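Local atomic coordinates of uncharacterized protein (PDB entry 3P02), a protein that is of unknown function but probably pairs an E-set-like N-terminal beta-sandwich domain with a C-terminal, largely beta-stranded domain. Residues F9-S14 with D53-S58. Residues are numbered along the deposited sequence; the frame is centred on the assembly and turned at random. Where two conformers were deposited one is given.
Sequences FKQLIS and DDRLVS
R55 reaches across from the start of strand 55-61 and closes its guanidinium on the backbone carbonyl of Q11. The bond from R55 NH2 to Q11 O is short, 2.7 Å, and nearly straight, with an N-H...O angle of 166°. It meets a lone pair in the carbonyl plane, and the oxygen lies almost in the guanidinium plane. R55 NH1 adds a weak, more bent bond of 3.3 Å to the same Q11 O, so one acceptor takes both terminal nitrogens in a lopsided fork. The arginine is folded rather than stretched: successive bends at chi2 and chi3 (-81°) accompany the turning of its two terminal nitrogens to the Q11 carbonyl. At the edge of the guanidinium, L12 CA packs 3.7 Å from R55 NH2, and in the conformer described the Q11 amide also lies near this nitrogen, without bonding to it. I13 lies over one guanidinium face, its side chain running antiparallel to that of the arginine, and its CG1 is 3.9 Å from R55 NH2. The same branch ends in the apolar part of the contact: I13 CD1 meets V57 CG2 tip to tip at 3.6 Å. V43 and V45 of strand 36-45 also pack on I13, and V128 of strand 122-130 touches V57. A salt bridge from R55 NE to E130 of strand 122-130 gives the arginine a second polar partner and probably helps to fix its rotation. With strands 13-15 and 55-61 in different sheets, I13 and V57 meet between the layers and R55 spans the margin, an arrangement consistent with the facing sheets of a beta-sandwich, as expected for a domain of the E-set clan.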
loop_
_atom_site.group_PDB
_atom_site.type_symbol
_atom_site.label_atom_id
_atom_site.label_comp_id
_atom_site.label_asym_id
_atom_site.label_seq_id
_atom_site.Cartn_x
_atom_site.Cartn_y
_atom_site.Cartn_z
ATOM N N PHE A 9 -2.190 -11.768 -33.657
ATOM C CA PHE A 9 -2.047 -11.010 -32.417
ATOM C C PHE A 9 -1.620 -11.937 -31.271
ATOM O O PHE A 9 -1.160 -11.457 -30.225
ATOM C CB PHE A 9 -3.339 -10.266 -32.086
ATOM C CG PHE A 9 -3.673 -9.190 -33.084
ATOM C CD1 PHE A 9 -3.034 -7.956 -33.042
ATOM C CD2 PHE A 9 -4.604 -9.418 -34.088
ATOM C CE1 PHE A 9 -3.317 -6.974 -33.994
ATOM C CE2 PHE A 9 -4.906 -8.425 -35.023
ATOM C CZ PHE A 9 -4.260 -7.209 -34.971
ATOM N N LYS A 10 -1.747 -13.267 -31.495
ATOM C CA LYS A 10 -1.340 -14.315 -30.557
ATOM C C LYS A 10 0.021 -14.951 -30.996
ATOM O O LYS A 10 0.242 -16.169 -30.864
ATOM C CB LYS A 10 -2.444 -15.359 -30.325
ATOM C CG LYS A 10 -3.510 -14.847 -29.361
ATOM C CD LYS A 10 -4.137 -15.948 -28.531
ATOM C CE LYS A 10 -5.430 -16.461 -29.116
ATOM N NZ LYS A 10 -6.315 -17.012 -28.060
ATOM N N GLN A 11 0.927 -14.089 -31.492
ATOM C CA GLN A 11 2.321 -14.378 -31.844
ATOM C C GLN A 11 3.158 -13.168 -31.392
ATOM O O GLN A 11 4.379 -13.142 -31.546
ATOM C CB GLN A 11 2.527 -14.747 -33.331
ATOM C CG GLN A 11 1.986 -13.762 -34.373
ATOM C CD GLN A 11 2.925 -12.649 -34.790
ATOM O OE1 GLN A 11 4.143 -12.671 -34.549
ATOM N NE2 GLN A 11 2.373 -11.661 -35.484
ATOM N N LEU A 12 2.469 -12.180 -30.802
ATOM C CA LEU A 12 3.044 -10.964 -30.261
ATOM C C LEU A 12 3.291 -11.113 -28.765
ATOM O O LEU A 12 3.002 -12.158 -28.168
ATOM C CB LEU A 12 2.168 -9.744 -30.580
ATOM C CG LEU A 12 1.929 -9.476 -32.099
ATOM C CD1 LEU A 12 0.935 -8.347 -32.302
ATOM C CD2 LEU A 12 3.235 -9.173 -32.841
ATOM N N ILE A 13 3.882 -10.083 -28.180
ATOM C CA ILE A 13 4.352 -10.143 -26.799
ATOM C C ILE A 13 3.403 -9.445 -25.842
ATOM O O ILE A 13 2.782 -8.451 -26.195
ATOM C CB ILE A 13 5.768 -9.549 -26.798
ATOM C CG1 ILE A 13 6.676 -10.394 -27.755
ATOM C CG2 ILE A 13 6.368 -9.469 -25.389
ATOM C CD1 ILE A 13 7.801 -9.729 -28.224
ATOM N N SER A 14 3.272 -9.993 -24.629
ATOM C CA SER A 14 2.366 -9.435 -23.639
ATOM C C SER A 14 2.934 -9.577 -22.248
ATOM O O SER A 14 3.957 -10.251 -22.065
ATOM C CB SER A 14 1.028 -10.161 -23.710
ATOM O OG SER A 14 1.193 -11.535 -23.413
ATOM N N ASP A 53 13.078 -15.887 -35.199
ATOM C CA ASP A 53 13.952 -14.714 -35.102
ATOM C C ASP A 53 13.991 -14.128 -33.701
ATOM O O ASP A 53 12.996 -14.235 -32.973
ATOM C CB ASP A 53 13.475 -13.624 -36.071
ATOM C CG ASP A 53 13.204 -14.128 -37.476
ATOM O OD1 ASP A 53 14.153 -14.624 -38.122
ATOM O OD2 ASP A 53 12.031 -14.060 -37.914
ATOM N N ASP A 54 15.119 -13.451 -33.347
ATOM C CA ASP A 54 15.238 -12.746 -32.057
ATOM C C ASP A 54 14.290 -11.559 -32.045
ATOM O O ASP A 54 14.092 -10.911 -33.080
ATOM C CB ASP A 54 16.673 -12.281 -31.791
ATOM C CG ASP A 54 17.669 -13.356 -31.398
ATOM O OD1 ASP A 54 17.308 -14.565 -31.441
ATOM O OD2 ASP A 54 18.810 -13.001 -31.079
ATOM N N ARG A 55 13.654 -11.312 -30.897
ATOM C CA ARG A 55 12.684 -10.218 -30.770
ATOM C C ARG A 55 13.299 -9.070 -30.019
ATOM O O ARG A 55 13.798 -9.291 -28.921
ATOM C CB ARG A 55 11.405 -10.687 -30.017
ATOM C CG ARG A 55 10.773 -12.010 -30.502
ATOM C CD ARG A 55 10.123 -11.930 -31.876
ATOM N NE ARG A 55 8.777 -11.350 -31.781
ATOM C CZ ARG A 55 7.657 -12.054 -31.639
ATOM N NH1 ARG A 55 7.697 -13.379 -31.597
ATOM N NH2 ARG A 55 6.486 -11.437 -31.555
ATOM N N LEU A 56 13.261 -7.847 -30.577
ATOM C CA LEU A 56 13.715 -6.680 -29.827
ATOM C C LEU A 56 12.454 -5.986 -29.288
ATOM O O LEU A 56 11.633 -5.433 -30.024
ATOM C CB LEU A 56 14.633 -5.748 -30.629
ATOM C CG LEU A 56 15.286 -4.581 -29.843
ATOM C CD1 LEU A 56 16.182 -5.079 -28.695
ATOM C CD2 LEU A 56 16.110 -3.697 -30.775
ATOM N N VAL A 57 12.279 -6.099 -27.978
ATOM C CA VAL A 57 11.088 -5.635 -27.290
ATOM C C VAL A 57 11.341 -4.304 -26.615
ATOM O O VAL A 57 12.428 -4.108 -26.069
ATOM C CB VAL A 57 10.704 -6.727 -26.253
ATOM C CG1 VAL A 57 9.345 -6.455 -25.671
ATOM C CG2 VAL A 57 10.717 -8.115 -26.903
ATOM N N SER A 58 10.350 -3.391 -26.690
ATOM C CA SER A 58 10.455 -2.092 -26.029
ATOM C C SER A 58 9.413 -1.979 -24.931
ATOM O O SER A 58 8.312 -2.531 -25.051
ATOM C CB SER A 58 10.322 -0.936 -27.018
ATOM O OG SER A 58 8.982 -0.631 -27.348
#